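Long-range contacts in arsenite methyltransferase (Chlamydomonas reinhardtii, PDB 5EVJ), which probably methylates trivalent arsenic bound to glutathione, using S-adenosyl-L-methionine as the methyl donor and thioredoxin as the reductant: residues W72-A80 against E194-V202; A284-G295 against F312-G322. The protein carries 15 engineered substitutions. One frame throughout, in Å; residues are numbered along the deposited sequence.

Interaction 1. Residues W72-A80 against E194-V202. Engineered in segment 72-80: Trp72 (natural residue Tyr).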
loop_
_atom_site.group_PDB
_atom_site.type_symbol
_atom_site.label_atom_id
_atom_site.label_comp_id
_atom_site.label_asym_id
_atom_site.label_seq_id
_atom_site.Cartn_x
_atom_site.Cartn_y
_atom_site.Cartn_z
ATOM N N TRP A 72 2.599 -10.765 -12.926
ATOM C CA TRP A 72 3.119 -9.442 -13.358
ATOM C C TRP A 72 2.815 -8.242 -12.406
ATOM O O TRP A 72 1.694 -7.707 -12.359
ATOM C CB TRP A 72 2.736 -9.140 -14.832
ATOM C CG TRP A 72 3.173 -7.771 -15.359
ATOM C CD1 TRP A 72 4.437 -7.400 -15.758
ATOM C CD2 TRP A 72 2.337 -6.607 -15.549
ATOM N NE1 TRP A 72 4.431 -6.085 -16.172
ATOM C CE2 TRP A 72 3.159 -5.577 -16.055
ATOM C CE3 TRP A 72 0.970 -6.337 -15.332
ATOM C CZ2 TRP A 72 2.658 -4.294 -16.353
ATOM C CZ3 TRP A 72 0.478 -5.055 -15.628
ATOM C CH2 TRP A 72 1.324 -4.055 -16.130
ATOM N N GLY A 73 3.834 -7.816 -11.664
ATOM C CA GLY A 73 3.724 -6.620 -10.866
ATOM C C GLY A 73 5.039 -6.006 -10.452
ATOM O O GLY A 73 6.091 -6.661 -10.428
ATOM N N CYS A 74 4.951 -4.744 -10.052
ATOM C CA CYS A 74 6.128 -3.936 -9.695
ATOM C C CYS A 74 6.425 -3.938 -8.208
ATOM O O CYS A 74 6.780 -2.905 -7.638
ATOM C CB CYS A 74 6.015 -2.488 -10.216
ATOM S SG CYS A 74 4.536 -1.509 -9.796
ATOM N N GLY A 75 6.306 -5.094 -7.569
ATOM C CA GLY A 75 6.571 -5.107 -6.153
ATOM C C GLY A 75 5.945 -6.211 -5.355
ATOM O O GLY A 75 5.439 -7.201 -5.901
ATOM N N ASN A 76 6.015 -6.030 -4.039
ATOM C CA ASN A 76 5.526 -6.993 -3.078
ATOM C C ASN A 76 4.956 -6.194 -1.928
ATOM O O ASN A 76 5.499 -6.253 -0.817
ATOM C CB ASN A 76 6.666 -7.902 -2.602
ATOM C CG ASN A 76 6.937 -9.058 -3.569
ATOM O OD1 ASN A 76 6.047 -9.857 -3.883
ATOM N ND2 ASN A 76 8.169 -9.162 -4.025
ATOM N N PRO A 77 3.851 -5.469 -2.193
ATOM C CA PRO A 77 3.187 -4.548 -1.308
ATOM C C PRO A 77 2.334 -5.191 -0.185
ATOM O O PRO A 77 1.272 -4.683 0.084
ATOM C CB PRO A 77 2.199 -3.839 -2.252
ATOM C CG PRO A 77 1.704 -4.958 -3.109
ATOM C CD PRO A 77 2.988 -5.767 -3.360
ATOM N N ILE A 78 2.772 -6.246 0.488
ATOM C CA ILE A 78 2.048 -6.689 1.709
ATOM C C ILE A 78 2.817 -6.143 2.904
ATOM O O ILE A 78 3.979 -6.429 3.012
ATOM C CB ILE A 78 1.952 -8.249 1.857
ATOM C CG1 ILE A 78 1.188 -8.899 0.678
ATOM C CG2 ILE A 78 1.258 -8.632 3.170
ATOM C CD1 ILE A 78 2.063 -9.188 -0.545
ATOM N N PRO A 79 2.171 -5.359 3.794
ATOM C CA PRO A 79 2.893 -4.768 4.896
ATOM C C PRO A 79 3.088 -5.788 5.970
ATOM O O PRO A 79 2.261 -6.697 6.082
ATOM C CB PRO A 79 1.946 -3.701 5.461
ATOM C CG PRO A 79 0.678 -3.819 4.727
ATOM C CD PRO A 79 0.825 -4.805 3.615
ATOM N N ALA A 80 4.141 -5.606 6.778
ATOM C CA ALA A 80 4.339 -6.410 7.993
ATOM C C ALA A 80 3.261 -5.987 8.998
ATOM O O ALA A 80 2.621 -4.964 8.848
ATOM C CB ALA A 80 5.743 -6.153 8.555
ATOM N N GLU A 194 -5.087 1.404 6.471
ATOM C CA GLU A 194 -4.128 1.905 5.577
ATOM C C GLU A 194 -4.361 1.362 4.132
ATOM O O GLU A 194 -4.609 0.167 3.938
ATOM C CB GLU A 194 -2.733 1.458 6.063
ATOM C CG GLU A 194 -1.583 1.977 5.217
ATOM C CD GLU A 194 -0.242 1.261 5.435
ATOM O OE1 GLU A 194 -0.081 0.472 6.399
ATOM O OE2 GLU A 194 0.710 1.507 4.637
ATOM N N MET A 195 -4.186 2.228 3.140
ATOM C CA MET A 195 -3.933 1.784 1.792
ATOM C C MET A 195 -2.440 1.743 1.591
ATOM O O MET A 195 -1.791 2.727 1.732
ATOM C CB MET A 195 -4.570 2.700 0.770
ATOM C CG MET A 195 -4.328 2.191 -0.660
ATOM S SD MET A 195 -5.417 3.096 -1.806
ATOM C CE MET A 195 -4.861 2.306 -3.333
ATOM N N HIS A 196 -1.909 0.582 1.250
ATOM C CA HIS A 196 -0.510 0.297 1.159
ATOM C C HIS A 196 -0.322 -0.353 -0.224
ATOM O O HIS A 196 -0.748 -1.478 -0.451
ATOM C CB HIS A 196 -0.134 -0.677 2.224
ATOM C CG HIS A 196 1.326 -0.865 2.420
ATOM N ND1 HIS A 196 2.097 -1.667 1.592
ATOM C CD2 HIS A 196 2.146 -0.478 3.425
ATOM C CE1 HIS A 196 3.332 -1.722 2.048
ATOM N NE2 HIS A 196 3.401 -0.966 3.125
ATOM N N PHE A 197 0.370 0.314 -1.130
ATOM C CA PHE A 197 0.377 -0.136 -2.530
ATOM C C PHE A 197 1.597 0.371 -3.307
ATOM O O PHE A 197 2.228 1.370 -2.914
ATOM C CB PHE A 197 -0.935 0.307 -3.178
ATOM C CG PHE A 197 -0.972 1.723 -3.599
ATOM C CD1 PHE A 197 -1.045 2.753 -2.675
ATOM C CD2 PHE A 197 -0.998 2.025 -4.960
ATOM C CE1 PHE A 197 -1.125 4.100 -3.083
ATOM C CE2 PHE A 197 -1.097 3.314 -5.400
ATOM C CZ PHE A 197 -1.133 4.369 -4.456
ATOM N N SER A 198 1.969 -0.348 -4.349
ATOM C CA SER A 198 3.099 0.039 -5.153
ATOM C C SER A 198 2.611 0.347 -6.548
ATOM O O SER A 198 1.626 -0.236 -7.031
ATOM C CB SER A 198 4.182 -1.063 -5.171
ATOM O OG SER A 198 3.619 -2.277 -5.662
ATOM N N ASP A 199 3.258 1.311 -7.174
ATOM C CA ASP A 199 2.881 1.660 -8.521
ATOM C C ASP A 199 4.030 2.441 -9.130
ATOM O O ASP A 199 5.071 2.703 -8.480
ATOM C CB ASP A 199 1.547 2.431 -8.553
ATOM C CG ASP A 199 0.727 2.163 -9.853
ATOM O OD1 ASP A 199 1.347 1.890 -10.892
ATOM O OD2 ASP A 199 -0.540 2.218 -9.864
ATOM N N VAL A 200 3.874 2.801 -10.383
ATOM C CA VAL A 200 4.954 3.521 -11.052
ATOM C C VAL A 200 4.633 5.012 -11.159
ATOM O O VAL A 200 3.532 5.400 -11.509
ATOM C CB VAL A 200 5.236 2.910 -12.420
ATOM C CG1 VAL A 200 6.232 3.785 -13.170
ATOM C CG2 VAL A 200 5.807 1.512 -12.241
ATOM N N TYR A 201 5.591 5.847 -10.816
ATOM C CA TYR A 201 5.415 7.320 -10.902
ATOM C C TYR A 201 6.553 7.949 -11.691
ATOM O O TYR A 201 7.597 7.278 -11.943
ATOM C CB TYR A 201 5.378 7.925 -9.473
ATOM C CG TYR A 201 4.241 7.323 -8.685
ATOM C CD1 TYR A 201 4.430 6.135 -7.958
ATOM C CD2 TYR A 201 2.952 7.888 -8.706
ATOM C CE1 TYR A 201 3.379 5.527 -7.290
ATOM C CE2 TYR A 201 1.878 7.264 -8.032
ATOM C CZ TYR A 201 2.137 6.080 -7.332
ATOM O OH TYR A 201 1.150 5.465 -6.619
ATOM N N VAL A 202 6.405 9.253 -11.983
ATOM C CA VAL A 202 7.444 10.050 -12.645
ATOM C C VAL A 202 7.888 11.254 -11.805
ATOM O O VAL A 202 7.121 11.750 -10.982
ATOM C CB VAL A 202 6.922 10.592 -13.990
ATOM C CG1 VAL A 202 8.077 11.066 -14.908
ATOM C CG2 VAL A 202 6.076 9.535 -14.670
#
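Pro79 lays its ring over one face of the His196 imidazole. His196 can be followed outward. Its CB lies near Pro79 CG, which sits over the imidazole face, offset toward the imidazole's rim; His196 CG is 3.8 Å from that Pro79 CG, which stands 15° off the ring normal in a CH-pi contact. CD2 and NE2 pass on to Pro79 CB, and CE1 lies 4.1 Å from Pro77 O and 4.2 Å from Pro79 CB. ND1 is nearest Pro77 O at 3.5 Å and gives it a weak hydrogen bond, bent to 135° at the hydrogen. With CG anti to the backbone N (chi1 -169°), the imidazole stands up from the strand against the prolines. Thr270 and Arg272 of the neighbouring strand 266-274 also touch it.

Two residues along, Ser198, whose CB points toward the loop, meets Pro77 CB with OG at 4.0 Å. Gly75 passes over the same hydroxyl, its CA 4.1 Å from Ser198 OG; a CB on Gly75 would collide with that oxygen. At the far end Cys74 drops SG onto the strand backbone, 3.8 Å from Asp199 CA, and its sulfur also rests 4.1 Å from Val200 CG2.

The loop runs roughly antiparallel to the strand but shares no backbone hydrogen bonds with it. Packing, with one weak polar link, joins the two segments, and van der Waals contact predominates. Separately, the Cys74-Cys170 disulfide ties the loop to the end of neighbouring strand 163-169 and so probably helps keep Cys74 in place.

Interaction 2. Residues A284-G295 against F312-G322; sequences AEDYGQVAVYKG and FVTNKPMLVAG. Engineered in segment 284-295: Ala284 (natural residue Cys). Engineered in segment 312-322: Ala321 (natural residue Cys).
Val290 and Val292 lie side by side with Pro317, all pointing the same way, so that Pro317 CB meets Val290 CG1 at 3.5 Å and Val292 CG2 at 3.9 Å. The other branch of Val292, CG1, is anti to the backbone N (chi1 -172°) and packs on Asn315 CA. With an alanine in place of Val292, both branches would go, and a gap would probably open beside Pro317 and the Asn315 backbone. The Val290 and Leu319 side chains cross at an angle, CG2 meeting CD2 at 3.9 Å. On the face that carries Ala291 and Val320, Ala291 CB touches Val320 CG1 and also, at 3.6 Å, Phe312 CE2. Tyr293 CB packs against Phe312 CB. The Tyr293 and Thr314 side chains cross obliquely, CE2 3.6 Å from OG1, each hydroxyl bonded further on, to His300 O and Ser301 O. Gly295 N lies 3.3 Å above the Tyr293 ring.

Ala291 and Met318 form an antiparallel hydrogen-bonded pair. Outside the paired residues, Asn315 N meets Tyr293 O at 2.8 Å. The arrangement is an antiparallel strand pair with a type II turn, Val313 to Lys316, leading into strand 318-320 at the edge of a small three-stranded sheet.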
loop_
_atom_site.group_PDB
_atom_site.type_symbol
_atom_site.label_atom_id
_atom_site.label_comp_id
_atom_site.label_asym_id
_atom_site.label_seq_id
_atom_site.Cartn_x
_atom_site.Cartn_y
_atom_site.Cartn_z
ATOM N N ALA A 284 3.730 18.494 9.171
ATOM C CA ALA A 284 4.199 17.932 10.400
ATOM C C ALA A 284 3.964 18.974 11.493
ATOM O O ALA A 284 4.577 20.048 11.454
ATOM C CB ALA A 284 5.722 17.624 10.245
ATOM N N GLU A 285 3.079 18.683 12.458
ATOM C CA GLU A 285 2.669 19.619 13.492
ATOM C C GLU A 285 3.154 19.068 14.804
ATOM O O GLU A 285 3.117 17.843 15.046
ATOM C CB GLU A 285 1.126 19.730 13.597
ATOM C CG GLU A 285 0.436 20.332 12.362
ATOM C CD GLU A 285 0.800 21.818 12.131
ATOM O OE1 GLU A 285 1.545 22.420 12.977
ATOM O OE2 GLU A 285 0.347 22.411 11.110
ATOM N N ASP A 286 3.531 19.961 15.710
ATOM C CA ASP A 286 4.267 19.525 16.899
ATOM C C ASP A 286 3.360 19.462 18.112
ATOM O O ASP A 286 3.022 20.491 18.640
ATOM C CB ASP A 286 5.390 20.538 17.181
ATOM C CG ASP A 286 6.426 20.028 18.276
ATOM O OD1 ASP A 286 6.127 19.017 19.015
ATOM O OD2 ASP A 286 7.554 20.632 18.320
ATOM N N TYR A 287 3.007 18.289 18.598
ATOM C CA TYR A 287 2.266 18.219 19.850
ATOM C C TYR A 287 3.141 17.665 21.004
ATOM O O TYR A 287 2.613 17.310 22.069
ATOM C CB TYR A 287 0.996 17.364 19.663
ATOM C CG TYR A 287 0.113 17.872 18.580
ATOM C CD1 TYR A 287 -0.737 18.934 18.804
ATOM C CD2 TYR A 287 0.141 17.302 17.303
ATOM C CE1 TYR A 287 -1.545 19.431 17.781
ATOM C CE2 TYR A 287 -0.659 17.772 16.300
ATOM C CZ TYR A 287 -1.486 18.862 16.547
ATOM O OH TYR A 287 -2.297 19.349 15.558
ATOM N N GLY A 288 4.462 17.647 20.815
ATOM C CA GLY A 288 5.372 17.133 21.843
ATOM C C GLY A 288 5.241 15.644 22.187
ATOM O O GLY A 288 5.567 15.226 23.338
ATOM N N GLN A 289 4.777 14.838 21.215
ATOM C CA GLN A 289 4.635 13.438 21.470
ATOM C C GLN A 289 5.950 12.679 21.275
ATOM O O GLN A 289 6.843 13.102 20.493
ATOM C CB GLN A 289 3.519 12.839 20.614
ATOM C CG GLN A 289 2.131 13.395 20.888
ATOM C CD GLN A 289 1.258 13.265 19.631
ATOM O OE1 GLN A 289 1.582 13.793 18.563
ATOM N NE2 GLN A 289 0.230 12.467 19.733
ATOM N N VAL A 290 6.036 11.532 21.956
ATOM C CA VAL A 290 7.178 10.576 21.748
ATOM C C VAL A 290 6.645 9.203 21.424
ATOM O O VAL A 290 5.726 8.754 22.118
ATOM C CB VAL A 290 7.969 10.479 23.087
ATOM C CG1 VAL A 290 9.064 9.396 23.059
ATOM C CG2 VAL A 290 8.514 11.876 23.449
ATOM N N ALA A 291 7.275 8.523 20.468
ATOM C CA ALA A 291 6.942 7.148 20.063
ATOM C C ALA A 291 8.047 6.118 20.420
ATOM O O ALA A 291 9.279 6.404 20.321
ATOM C CB ALA A 291 6.651 7.072 18.549
ATOM N N VAL A 292 7.621 4.934 20.868
ATOM C CA VAL A 292 8.581 3.927 21.192
ATOM C C VAL A 292 8.012 2.724 20.535
ATOM O O VAL A 292 6.832 2.319 20.817
ATOM C CB VAL A 292 8.714 3.681 22.742
ATOM C CG1 VAL A 292 9.881 2.740 23.092
ATOM C CG2 VAL A 292 8.848 4.990 23.493
ATOM N N TYR A 293 8.810 2.194 19.614
ATOM C CA TYR A 293 8.513 0.937 19.054
ATOM C C TYR A 293 8.945 -0.167 19.962
ATOM O O TYR A 293 10.083 -0.192 20.410
ATOM C CB TYR A 293 9.165 0.846 17.756
ATOM C CG TYR A 293 9.030 -0.527 17.192
ATOM C CD1 TYR A 293 7.758 -1.053 16.900
ATOM C CD2 TYR A 293 10.192 -1.288 16.876
ATOM C CE1 TYR A 293 7.627 -2.326 16.344
ATOM C CE2 TYR A 293 10.058 -2.566 16.304
ATOM C CZ TYR A 293 8.775 -3.092 16.038
ATOM O OH TYR A 293 8.611 -4.358 15.477
ATOM N N LYS A 294 8.013 -1.063 20.278
ATOM C CA LYS A 294 8.212 -2.090 21.306
ATOM C C LYS A 294 8.865 -3.384 20.779
ATOM O O LYS A 294 9.141 -4.297 21.550
ATOM C CB LYS A 294 6.878 -2.419 22.090
ATOM C CG LYS A 294 6.444 -1.337 23.053
ATOM C CD LYS A 294 5.201 -1.752 23.864
ATOM C CE LYS A 294 3.972 -1.561 22.994
ATOM N NZ LYS A 294 2.719 -1.389 23.777
ATOM N N GLY A 295 9.122 -3.475 19.495
ATOM C CA GLY A 295 9.896 -4.606 18.985
ATOM C C GLY A 295 9.127 -5.864 18.614
ATOM O O GLY A 295 9.747 -6.884 18.242
ATOM N N PHE A 312 12.335 3.337 13.482
ATOM C CA PHE A 312 12.198 3.235 14.908
ATOM C C PHE A 312 12.992 2.060 15.355
ATOM O O PHE A 312 12.790 0.889 14.865
ATOM C CB PHE A 312 10.752 2.922 15.326
ATOM C CG PHE A 312 9.821 4.051 15.076
ATOM C CD1 PHE A 312 9.249 4.229 13.795
ATOM C CD2 PHE A 312 9.603 5.003 16.082
ATOM C CE1 PHE A 312 8.455 5.321 13.551
ATOM C CE2 PHE A 312 8.814 6.122 15.817
ATOM C CZ PHE A 312 8.234 6.264 14.553
ATOM N N VAL A 313 13.868 2.339 16.317
ATOM C CA VAL A 313 14.669 1.286 16.854
ATOM C C VAL A 313 13.952 0.811 18.101
ATOM O O VAL A 313 13.441 1.613 18.948
ATOM C CB VAL A 313 16.102 1.777 17.092
ATOM C CG1 VAL A 313 16.968 0.682 17.740
ATOM C CG2 VAL A 313 16.739 2.219 15.751
ATOM N N THR A 314 13.901 -0.502 18.243
ATOM C CA THR A 314 13.258 -1.103 19.453
ATOM C C THR A 314 13.640 -0.452 20.783
ATOM O O THR A 314 14.790 -0.340 21.095
ATOM C CB THR A 314 13.578 -2.585 19.457
ATOM O OG1 THR A 314 13.091 -3.110 18.216
ATOM C CG2 THR A 314 12.988 -3.316 20.707
ATOM N N ASN A 315 12.643 0.029 21.520
ATOM C CA ASN A 315 12.749 0.645 22.799
ATOM C C ASN A 315 13.491 1.956 22.864
ATOM O O ASN A 315 13.747 2.439 23.987
ATOM C CB ASN A 315 13.200 -0.372 23.832
ATOM C CG ASN A 315 12.078 -1.387 24.157
ATOM O OD1 ASN A 315 12.305 -2.586 24.241
ATOM N ND2 ASN A 315 10.859 -0.886 24.337
ATOM N N LYS A 316 13.811 2.536 21.685
ATOM C CA LYS A 316 14.457 3.826 21.658
ATOM C C LYS A 316 13.422 4.955 21.407
ATOM O O LYS A 316 12.925 5.130 20.322
ATOM C CB LYS A 316 15.535 3.899 20.571
ATOM C CG LYS A 316 16.711 2.880 20.680
ATOM C CD LYS A 316 17.289 2.737 22.076
ATOM C CE LYS A 316 17.786 4.074 22.626
ATOM N NZ LYS A 316 18.981 4.602 21.875
ATOM N N PRO A 317 13.116 5.729 22.412
ATOM C CA PRO A 317 12.135 6.759 22.131
ATOM C C PRO A 317 12.539 7.799 21.073
ATOM O O PRO A 317 13.711 8.160 20.944
ATOM C CB PRO A 317 11.902 7.390 23.514
ATOM C CG PRO A 317 13.283 7.221 24.141
ATOM C CD PRO A 317 13.619 5.782 23.803
ATOM N N MET A 318 11.570 8.270 20.284
ATOM C CA MET A 318 11.831 9.329 19.312
ATOM C C MET A 318 10.705 10.381 19.319
ATOM O O MET A 318 9.453 10.077 19.444
ATOM C CB MET A 318 12.066 8.681 17.952
ATOM C CG MET A 318 11.863 9.548 16.705
ATOM S SD MET A 318 11.542 8.464 15.254
ATOM C CE MET A 318 11.404 9.582 13.863
ATOM N N LEU A 319 11.144 11.633 19.225
ATOM C CA LEU A 319 10.199 12.769 19.030
ATOM C C LEU A 319 9.514 12.614 17.668
ATOM O O LEU A 319 10.171 12.318 16.630
ATOM C CB LEU A 319 10.888 14.141 19.147
ATOM C CG LEU A 319 11.707 14.494 20.440
ATOM C CD1 LEU A 319 12.441 15.844 20.419
ATOM C CD2 LEU A 319 10.861 14.467 21.653
ATOM N N VAL A 320 8.188 12.798 17.681
ATOM C CA VAL A 320 7.441 12.709 16.456
ATOM C C VAL A 320 6.410 13.786 16.315
ATOM O O VAL A 320 5.943 14.403 17.328
ATOM C CB VAL A 320 6.726 11.331 16.310
ATOM C CG1 VAL A 320 7.751 10.228 16.116
ATOM C CG2 VAL A 320 5.797 11.067 17.491
ATOM N N ALA A 321 6.039 14.023 15.037
ATOM C CA ALA A 321 4.881 14.900 14.766
ATOM C C ALA A 321 3.524 14.171 15.017
ATOM O O ALA A 321 3.498 12.945 15.132
ATOM C CB ALA A 321 4.965 15.452 13.375
ATOM N N GLY A 322 2.419 14.925 15.133
ATOM C CA GLY A 322 1.016 14.380 15.212
ATOM C C GLY A 322 0.753 13.251 14.224
ATOM O O GLY A 322 0.217 12.158 14.589
HETATM O O HOH W 1 3.762 15.541 18.387
HETATM O O HOH W 2 7.483 15.533 19.523
HETATM O O HOH W 3 -1.252 12.138 17.196
HETATM O O HOH W 4 11.256 3.402 18.831
#

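In the fold
Interaction 1 and interaction 2 follow one another along the chain, with centres about 25 Å apart and nearest atoms about 8 Å apart. Interaction 1 lies near the middle of the molecule, on strand 193-202 of the seven-stranded mixed sheet, whose order 3-2-1-4-5-7-6 is that of the Rossmann-like S-adenosylmethionine-dependent methyltransferases. Interaction 2 is peripheral, about 22 Å from the chain centre, and centred on a separate small antiparallel sheet that places 289-293 between 318-320 and 337-340; its segments also contribute to two two-stranded sheets. Interactions 1 and 2 share no strand. The first contact thus fastens an N-terminal loop to the methyltransferase core, while the second builds part of the C-terminal region.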